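Acidocalcisomal pyrophosphatase (Trypanosoma brucei brucei, PDB 5CUY) probably hydrolyses inorganic pyrophosphate to two phosphates, using magnesium as cofactor. Local coordinates at residues Arg182-Phe187 with Phe246-Gln251; Thr97-Glu102 with Ala119-Ile124. The protein carries 1 engineered substitution. All blocks are in the same frame, centred on the assembly; numbering follows the deposited sequence.

Contact 1 (Arg182-Phe187 with Phe246-Gln251); sequences RVLYFF and FNPIKQ
Arg182 and Lys250 run alongside each other and point the same way. CB of Lys250 sits over one face of the Arg182 guanidinium, displaced from the centre of the group and 3.6 Å from Arg182 NE. A bend at chi2 (-71°) turns the arginine chain along its neighbour. Its far end is tied down outside the pair, to the carbonyl of Pro179 and in a salt bridge to Glu244, while the Lys250 chain bends away. Pro248 continues this flank: its CB meets Leu184 CD2 at 3.5 Å, side by side. The backbones form an antiparallel pair of strands, 182-189 with 249-254, in the sheet where strand 166-173 borders the other edge of 182-189. Val183 and Ile249 are its hydrogen-bonded pair: Val183 N reaches Ile249 O at 3.0 Å, and Ile249 N returns a more bent bond to Val183 O, also 3.0 Å. On the sheet face of these two residues, Val183 CB lies 3.9 Å from Ile249 CB. Tyr185 slants across the isoleucine and meets it at the ring edge, with Tyr185 OH 3.3 Å from Ile249 CD1; the buried hydroxyl is satisfied by a hydrogen bond with Gly308 O.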
ATOM      1  N   ARG D 182      -0.260 -17.332 -31.813  1.00 32.28           N
ATOM      2  CA  ARG D 182      -1.453 -17.743 -31.128  1.00 32.27           C
ATOM      3  C   ARG D 182      -1.086 -17.980 -29.680  1.00 34.05           C
ATOM      4  O   ARG D 182       0.008 -18.463 -29.383  1.00 33.59           O
ATOM      5  CB  ARG D 182      -2.000 -19.049 -31.694  1.00 31.12           C
ATOM      6  CG  ARG D 182      -2.614 -18.972 -33.082  1.00 31.90           C
ATOM      7  CD  ARG D 182      -3.940 -18.225 -33.073  1.00 32.08           C
ATOM      8  NE  ARG D 182      -4.598 -18.189 -34.376  1.00 33.43           N
ATOM      9  CZ  ARG D 182      -4.077 -17.682 -35.502  1.00 33.79           C
ATOM     10  NH1 ARG D 182      -2.842 -17.144 -35.516  1.00 32.19           N
ATOM     11  NH2 ARG D 182      -4.811 -17.699 -36.617  1.00 26.86           N
ATOM     12  N   VAL D 183      -1.994 -17.627 -28.768  1.00 35.87           N
ATOM     13  CA  VAL D 183      -1.803 -17.909 -27.350  1.00 34.11           C
ATOM     14  C   VAL D 183      -2.871 -18.966 -27.067  1.00 34.18           C
ATOM     15  O   VAL D 183      -4.050 -18.701 -27.249  1.00 33.59           O
ATOM     16  CB  VAL D 183      -2.076 -16.689 -26.515  1.00 34.91           C
ATOM     17  CG1 VAL D 183      -2.026 -17.058 -25.028  1.00 36.47           C
ATOM     18  CG2 VAL D 183      -1.059 -15.620 -26.827  1.00 35.58           C
ATOM     19  N   LEU D 184      -2.458 -20.169 -26.667  1.00 34.80           N
ATOM     20  CA  LEU D 184      -3.392 -21.267 -26.367  1.00 35.87           C
ATOM     21  C   LEU D 184      -3.593 -21.503 -24.861  1.00 34.65           C
ATOM     22  O   LEU D 184      -2.743 -21.157 -24.063  1.00 35.25           O
ATOM     23  CB  LEU D 184      -2.914 -22.573 -27.014  1.00 35.96           C
ATOM     24  CG  LEU D 184      -2.430 -22.599 -28.479  1.00 36.88           C
ATOM     25  CD1 LEU D 184      -2.597 -24.002 -29.040  1.00 36.17           C
ATOM     26  CD2 LEU D 184      -3.208 -21.660 -29.317  1.00 34.52           C
ATOM     27  N   TYR D 185      -4.713 -22.113 -24.484  1.00 34.04           N
ATOM     28  CA  TYR D 185      -5.008 -22.388 -23.076  1.00 32.29           C
ATOM     29  C   TYR D 185      -5.264 -23.830 -22.722  1.00 32.76           C
ATOM     30  O   TYR D 185      -5.857 -24.589 -23.491  1.00 33.91           O
ATOM     31  CB  TYR D 185      -6.231 -21.602 -22.617  1.00 33.79           C
ATOM     32  CG  TYR D 185      -6.078 -20.113 -22.707  1.00 32.52           C
ATOM     33  CD1 TYR D 185      -6.092 -19.465 -23.947  1.00 33.85           C
ATOM     34  CD2 TYR D 185      -5.846 -19.362 -21.571  1.00 31.62           C
ATOM     35  CE1 TYR D 185      -5.874 -18.101 -24.036  1.00 32.70           C
ATOM     36  CE2 TYR D 185      -5.624 -18.022 -21.657  1.00 32.23           C
ATOM     37  CZ  TYR D 185      -5.646 -17.400 -22.890  1.00 31.10           C
ATOM     38  OH  TYR D 185      -5.504 -16.049 -22.947  1.00 33.42           O
ATOM     39  N   PHE D 186      -4.851 -24.211 -21.529  1.00 33.06           N
ATOM     40  CA  PHE D 186      -5.083 -25.574 -21.100  1.00 35.44           C
ATOM     41  C   PHE D 186      -5.377 -25.575 -19.627  1.00 35.81           C
ATOM     42  O   PHE D 186      -5.147 -24.575 -18.937  1.00 36.80           O
ATOM     43  CB  PHE D 186      -3.854 -26.473 -21.347  1.00 36.01           C
ATOM     44  CG  PHE D 186      -3.372 -26.464 -22.759  1.00 36.57           C
ATOM     45  CD1 PHE D 186      -2.496 -25.474 -23.200  1.00 35.97           C
ATOM     46  CD2 PHE D 186      -3.830 -27.417 -23.665  1.00 36.30           C
ATOM     47  CE1 PHE D 186      -2.088 -25.422 -24.528  1.00 36.76           C
ATOM     48  CE2 PHE D 186      -3.436 -27.375 -24.994  1.00 35.93           C
ATOM     49  CZ  PHE D 186      -2.563 -26.373 -25.431  1.00 37.18           C
ATOM     50  N   PHE D 187      -5.845 -26.731 -19.175  1.00 35.03           N
ATOM     51  CA  PHE D 187      -6.195 -27.022 -17.789  1.00 35.42           C
ATOM     52  C   PHE D 187      -5.467 -28.319 -17.436  1.00 38.51           C
ATOM     53  O   PHE D 187      -5.582 -29.325 -18.149  1.00 40.17           O
ATOM     54  CB  PHE D 187      -7.687 -27.327 -17.656  1.00 30.04           C
ATOM     55  CG  PHE D 187      -8.573 -26.139 -17.381  1.00 26.54           C
ATOM     56  CD1 PHE D 187      -8.143 -24.831 -17.602  1.00 22.93           C
ATOM     57  CD2 PHE D 187      -9.904 -26.360 -16.947  1.00 25.21           C
ATOM     58  CE1 PHE D 187      -9.008 -23.742 -17.404  1.00 24.70           C
ATOM     59  CE2 PHE D 187     -10.794 -25.297 -16.743  1.00 24.44           C
ATOM     60  CZ  PHE D 187     -10.360 -23.969 -16.966  1.00 26.17           C
ATOM     61  N   PHE D 246     -11.235 -23.632 -30.016  1.00 41.82           N
ATOM     62  CA  PHE D 246     -10.649 -23.442 -28.676  1.00 39.74           C
ATOM     63  C   PHE D 246     -10.352 -21.958 -28.449  1.00 39.04           C
ATOM     64  O   PHE D 246      -9.629 -21.570 -27.527  1.00 38.94           O
ATOM     65  CB  PHE D 246      -9.400 -24.307 -28.471  1.00 38.90           C
ATOM     66  CG  PHE D 246      -9.717 -25.744 -28.120  1.00 40.39           C
ATOM     67  CD1 PHE D 246     -10.554 -26.035 -27.039  1.00 39.41           C
ATOM     68  CD2 PHE D 246      -9.255 -26.792 -28.916  1.00 38.83           C
ATOM     69  CE1 PHE D 246     -10.939 -27.330 -26.765  1.00 40.37           C
ATOM     70  CE2 PHE D 246      -9.631 -28.095 -28.648  1.00 39.84           C
ATOM     71  CZ  PHE D 246     -10.485 -28.367 -27.567  1.00 39.97           C
ATOM     72  N   ASN D 247     -10.946 -21.137 -29.306  1.00 37.20           N
ATOM     73  CA  ASN D 247     -10.817 -19.688 -29.245  1.00 37.70           C
ATOM     74  C   ASN D 247      -9.567 -19.156 -28.578  1.00 38.02           C
ATOM     75  O   ASN D 247      -9.641 -18.561 -27.523  1.00 39.04           O
ATOM     76  CB  ASN D 247     -12.031 -19.034 -28.549  1.00 35.49           C
ATOM     77  CG  ASN D 247     -13.327 -19.754 -28.834  1.00 34.50           C
ATOM     78  OD1 ASN D 247     -13.807 -20.520 -27.994  1.00 34.62           O
ATOM     79  ND2 ASN D 247     -13.893 -19.530 -30.024  1.00 31.91           N
ATOM     80  N   PRO D 248      -8.397 -19.389 -29.187  1.00 38.51           N
ATOM     81  CA  PRO D 248      -7.120 -18.914 -28.671  1.00 36.69           C
ATOM     82  C   PRO D 248      -6.988 -17.440 -29.049  1.00 37.25           C
ATOM     83  O   PRO D 248      -7.695 -16.936 -29.944  1.00 37.23           O
ATOM     84  CB  PRO D 248      -6.136 -19.714 -29.472  1.00 38.21           C
ATOM     85  CG  PRO D 248      -6.835 -19.768 -30.820  1.00 36.88           C
ATOM     86  CD  PRO D 248      -8.188 -20.216 -30.394  1.00 37.77           C
ATOM     87  N   ILE D 249      -6.069 -16.737 -28.409  1.00 36.80           N
ATOM     88  CA  ILE D 249      -5.873 -15.356 -28.780  1.00 37.70           C
ATOM     89  C   ILE D 249      -5.042 -15.328 -30.070  1.00 39.06           C
ATOM     90  O   ILE D 249      -4.144 -16.159 -30.233  1.00 39.65           O
ATOM     91  CB  ILE D 249      -5.177 -14.593 -27.668  1.00 37.06           C
ATOM     92  CG1 ILE D 249      -6.213 -14.312 -26.577  1.00 38.92           C
ATOM     93  CG2 ILE D 249      -4.588 -13.291 -28.205  1.00 35.30           C
ATOM     94  CD1 ILE D 249      -5.665 -13.826 -25.343  1.00 36.59           C
ATOM     95  N   LYS D 250      -5.398 -14.433 -31.002  1.00 38.55           N
ATOM     96  CA  LYS D 250      -4.659 -14.271 -32.254  1.00 39.37           C
ATOM     97  C   LYS D 250      -4.432 -12.793 -32.459  1.00 38.83           C
ATOM     98  O   LYS D 250      -5.176 -11.971 -31.944  1.00 40.25           O
ATOM     99  CB  LYS D 250      -5.415 -14.847 -33.466  1.00 40.19           C
ATOM    100  CG  LYS D 250      -6.842 -14.459 -33.544  1.00 41.66           C
ATOM    101  CD  LYS D 250      -7.120 -13.553 -34.684  1.00 44.38           C
ATOM    102  CE  LYS D 250      -7.569 -14.332 -35.915  1.00 48.63           C
ATOM    103  NZ  LYS D 250      -8.502 -13.549 -36.835  1.00 52.20           N
ATOM    104  N   GLN D 251      -3.372 -12.456 -33.167  1.00 36.75           N
ATOM    105  CA  GLN D 251      -3.069 -11.085 -33.443  1.00 36.20           C
ATOM    106  C   GLN D 251      -3.941 -10.620 -34.630  1.00 37.58           C
ATOM    107  O   GLN D 251      -4.430 -11.434 -35.429  1.00 36.69           O
ATOM    108  CB  GLN D 251      -1.597 -10.957 -33.780  1.00 33.76           C
ATOM    109  CG  GLN D 251      -1.160  -9.571 -34.084  1.00 34.04           C
ATOM    110  CD  GLN D 251       0.316  -9.387 -33.805  1.00 36.92           C
ATOM    111  OE1 GLN D 251       1.044 -10.358 -33.579  1.00 36.93           O
ATOM    112  NE2 GLN D 251       0.773  -8.137 -33.814  1.00 37.99           N
TER

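Contact 2 (Thr97-Glu102 with Ala119-Ile124); sequences TPDKVE and AMKAEI
Val101 CG1 is the apolar meeting point of the two helices: Met120 CE touches it at 3.7 Å and Ile124 CD1 lies 4.1 Å from the same Val101 CG1. The methionine slants across the valine and presents its terminal methyl, with the sulfur just behind, so that its end and the isoleucine tip converge on one branch. With chi1 at 178°, Val101 turns this CG1 branch toward the other helix. Beside this apolar point, Lys121, next to Met120 in the chain, crosses Pro98 at about a right angle. Lys121 NZ is modelled 3.0 Å from Pro98 CB, an unusually short and therefore uncertain approach; bends at chi3 and chi4 bring the ammonium end over the ring carbons CB and CG. Asp99 OD1 is 5.4 Å from Lys121 NZ, too far for a salt bridge, though its charge may help draw the ammonium group to this side. Thr97, at the N-cap, accepts the backbone N-H of Val101 on its carbonyl O at 3.1 Å, fixing the first turn from which Pro98 and Val101 both face the other helix. Ile124 N is likewise bonded to Met120 O, one turn back, and their side chains project from the same side. The axes of the segments 98-102 and 119-124 approach to 10.5 Å at 121°, a wide crossing in a region whose helices and loops are consistent with an EF-hand-like domain. Helix 133-142 closes the apolar patch: its Phe136 lies against Val101, and its Trp139 against Met120 and Ile124, while Val131, in the loop just before that helix, touches both Val101 and Ile124.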
ATOM      1  N   THR D  97     -31.606 -30.871  42.211  1.00 55.50           N
ATOM      2  CA  THR D  97     -31.726 -32.322  42.094  1.00 57.54           C
ATOM      3  C   THR D  97     -30.498 -32.790  41.305  1.00 58.80           C
ATOM      4  O   THR D  97     -30.044 -32.090  40.391  1.00 58.64           O
ATOM      5  CB  THR D  97     -33.011 -32.719  41.351  1.00 57.35           C
ATOM      6  OG1 THR D  97     -32.965 -32.234  39.998  1.00 58.29           O
ATOM      7  CG2 THR D  97     -34.212 -32.120  42.058  1.00 57.12           C
ATOM      8  N   PRO D  98     -29.959 -33.982  41.637  1.00 59.08           N
ATOM      9  CA  PRO D  98     -28.776 -34.552  40.979  1.00 59.07           C
ATOM     10  C   PRO D  98     -28.705 -34.300  39.468  1.00 59.92           C
ATOM     11  O   PRO D  98     -27.618 -34.067  38.919  1.00 59.80           O
ATOM     12  CB  PRO D  98     -28.877 -36.041  41.320  1.00 58.47           C
ATOM     13  CG  PRO D  98     -29.531 -36.033  42.661  1.00 58.65           C
ATOM     14  CD  PRO D  98     -30.625 -35.003  42.470  1.00 59.22           C
ATOM     15  N   ASP D  99     -29.856 -34.325  38.798  1.00 59.46           N
ATOM     16  CA  ASP D  99     -29.833 -34.110  37.375  1.00 58.78           C
ATOM     17  C   ASP D  99     -29.494 -32.678  37.013  1.00 56.73           C
ATOM     18  O   ASP D  99     -28.784 -32.449  36.038  1.00 56.42           O
ATOM     19  CB  ASP D  99     -31.143 -34.586  36.748  1.00 61.76           C
ATOM     20  CG  ASP D  99     -30.992 -35.982  36.105  1.00 65.49           C
ATOM     21  OD1 ASP D  99     -30.601 -36.940  36.835  1.00 66.67           O
ATOM     22  OD2 ASP D  99     -31.236 -36.119  34.873  1.00 66.22           O
ATOM     23  N   LYS D 100     -29.976 -31.719  37.804  1.00 55.01           N
ATOM     24  CA  LYS D 100     -29.668 -30.293  37.586  1.00 52.60           C
ATOM     25  C   LYS D 100     -28.184 -30.038  37.924  1.00 50.51           C
ATOM     26  O   LYS D 100     -27.513 -29.189  37.324  1.00 48.14           O
ATOM     27  CB  LYS D 100     -30.542 -29.411  38.481  1.00 53.25           C
ATOM     28  CG  LYS D 100     -31.851 -29.043  37.878  1.00 55.55           C
ATOM     29  CD  LYS D 100     -31.627 -28.265  36.582  1.00 58.22           C
ATOM     30  CE  LYS D 100     -32.930 -28.141  35.751  1.00 59.13           C
ATOM     31  NZ  LYS D 100     -32.708 -27.507  34.405  1.00 58.37           N
ATOM     32  N   VAL D 101     -27.696 -30.794  38.897  1.00 48.52           N
ATOM     33  CA  VAL D 101     -26.334 -30.686  39.323  1.00 49.68           C
ATOM     34  C   VAL D 101     -25.432 -31.118  38.166  1.00 50.82           C
ATOM     35  O   VAL D 101     -24.358 -30.574  37.981  1.00 50.06           O
ATOM     36  CB  VAL D 101     -26.063 -31.544  40.600  1.00 49.46           C
ATOM     37  CG1 VAL D 101     -24.587 -31.438  40.985  1.00 48.62           C
ATOM     38  CG2 VAL D 101     -26.932 -31.058  41.774  1.00 46.80           C
ATOM     39  N   GLU D 102     -25.874 -32.079  37.369  1.00 52.68           N
ATOM     40  CA  GLU D 102     -25.046 -32.497  36.241  1.00 55.49           C
ATOM     41  C   GLU D 102     -25.108 -31.423  35.136  1.00 54.37           C
ATOM     42  O   GLU D 102     -24.184 -31.259  34.329  1.00 52.69           O
ATOM     43  CB  GLU D 102     -25.494 -33.866  35.677  1.00 58.34           C
ATOM     44  CG  GLU D 102     -26.752 -33.850  34.816  1.00 63.40           C
ATOM     45  CD  GLU D 102     -26.794 -35.010  33.826  1.00 66.02           C
ATOM     46  OE1 GLU D 102     -27.898 -35.326  33.305  1.00 67.84           O
ATOM     47  OE2 GLU D 102     -25.714 -35.597  33.566  1.00 66.58           O
ATOM     48  N   ALA D 119     -21.035 -41.616  39.480  1.00 78.75           N
ATOM     49  CA  ALA D 119     -19.990 -41.581  40.479  1.00 78.08           C
ATOM     50  C   ALA D 119     -20.172 -40.329  41.328  1.00 77.86           C
ATOM     51  O   ALA D 119     -19.963 -40.333  42.543  1.00 77.40           O
ATOM     52  CB  ALA D 119     -18.633 -41.577  39.809  1.00 78.31           C
ATOM     53  N   MET D 120     -20.588 -39.248  40.692  1.00 77.51           N
ATOM     54  CA  MET D 120     -20.763 -38.034  41.448  1.00 77.75           C
ATOM     55  C   MET D 120     -22.099 -38.050  42.184  1.00 77.41           C
ATOM     56  O   MET D 120     -22.186 -37.594  43.326  1.00 77.34           O
ATOM     57  CB  MET D 120     -20.611 -36.801  40.536  1.00 77.96           C
ATOM     58  CG  MET D 120     -21.859 -36.306  39.843  1.00 79.07           C
ATOM     59  SD  MET D 120     -22.307 -34.656  40.390  1.00 79.69           S
ATOM     60  CE  MET D 120     -23.773 -35.049  41.443  1.00 76.39           C
ATOM     61  N   LYS D 121     -23.142 -38.588  41.562  1.00 77.12           N
ATOM     62  CA  LYS D 121     -24.424 -38.619  42.258  1.00 77.32           C
ATOM     63  C   LYS D 121     -24.183 -39.364  43.560  1.00 76.86           C
ATOM     64  O   LYS D 121     -24.738 -39.031  44.611  1.00 76.86           O
ATOM     65  CB  LYS D 121     -25.472 -39.363  41.436  1.00 77.51           C
ATOM     66  CG  LYS D 121     -25.695 -38.797  40.047  1.00 79.73           C
ATOM     67  CD  LYS D 121     -26.879 -39.472  39.355  1.00 81.78           C
ATOM     68  CE  LYS D 121     -28.247 -38.932  39.843  1.00 83.61           C
ATOM     69  NZ  LYS D 121     -28.558 -39.067  41.321  1.00 84.00           N
ATOM     70  N   ALA D 122     -23.300 -40.354  43.459  1.00 76.34           N
ATOM     71  CA  ALA D 122     -22.924 -41.245  44.543  1.00 75.83           C
ATOM     72  C   ALA D 122     -22.137 -40.608  45.672  1.00 76.45           C
ATOM     73  O   ALA D 122     -22.535 -40.695  46.843  1.00 76.79           O
ATOM     74  CB  ALA D 122     -22.139 -42.397  43.973  1.00 75.82           C
ATOM     75  N   GLU D 123     -21.009 -39.996  45.317  1.00 75.93           N
ATOM     76  CA  GLU D 123     -20.144 -39.338  46.284  1.00 75.46           C
ATOM     77  C   GLU D 123     -20.808 -38.136  46.984  1.00 74.61           C
ATOM     78  O   GLU D 123     -20.590 -37.915  48.170  1.00 73.12           O
ATOM     79  CB  GLU D 123     -18.849 -38.919  45.579  1.00 76.78           C
ATOM     80  CG  GLU D 123     -17.981 -40.099  45.137  1.00 78.26           C
ATOM     81  CD  GLU D 123     -17.027 -39.757  43.984  1.00 79.38           C
ATOM     82  OE1 GLU D 123     -15.935 -40.370  43.902  1.00 79.42           O
ATOM     83  OE2 GLU D 123     -17.377 -38.887  43.154  1.00 79.00           O
ATOM     84  N   ILE D 124     -21.629 -37.378  46.255  1.00 74.46           N
ATOM     85  CA  ILE D 124     -22.319 -36.217  46.818  1.00 74.43           C
ATOM     86  C   ILE D 124     -23.241 -36.571  47.979  1.00 76.22           C
ATOM     87  O   ILE D 124     -23.293 -35.852  48.973  1.00 75.98           O
ATOM     88  CB  ILE D 124     -23.166 -35.463  45.749  1.00 72.48           C
ATOM     89  CG1 ILE D 124     -22.325 -34.373  45.082  1.00 71.89           C
ATOM     90  CG2 ILE D 124     -24.359 -34.798  46.389  1.00 71.97           C
ATOM     91  CD1 ILE D 124     -23.129 -33.359  44.291  1.00 69.97           C
TER

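Contact 1 and contact 2 lie on opposite sides of the chain's centre, about 73 Å apart between their centres, and share no helix or strand. Both are partly buried, with an apolar inner part and a charged flank. In 182-187 with 246-251 backbone hydrogen bonds set the register of two strands and side chains fill in on each sheet face; in 97-102 with 119-124 no hydrogen bond crosses, and side-chain packing alone joins two helices. In contact 1 the side chain of Ile249 is about 11 Å from that of Asp296, a ligand of the magnesium ion, and a second subunit packs against Phe187, Phe246 and Asn247. Contact 2 lies in the helical part of the chain, far from the metal site.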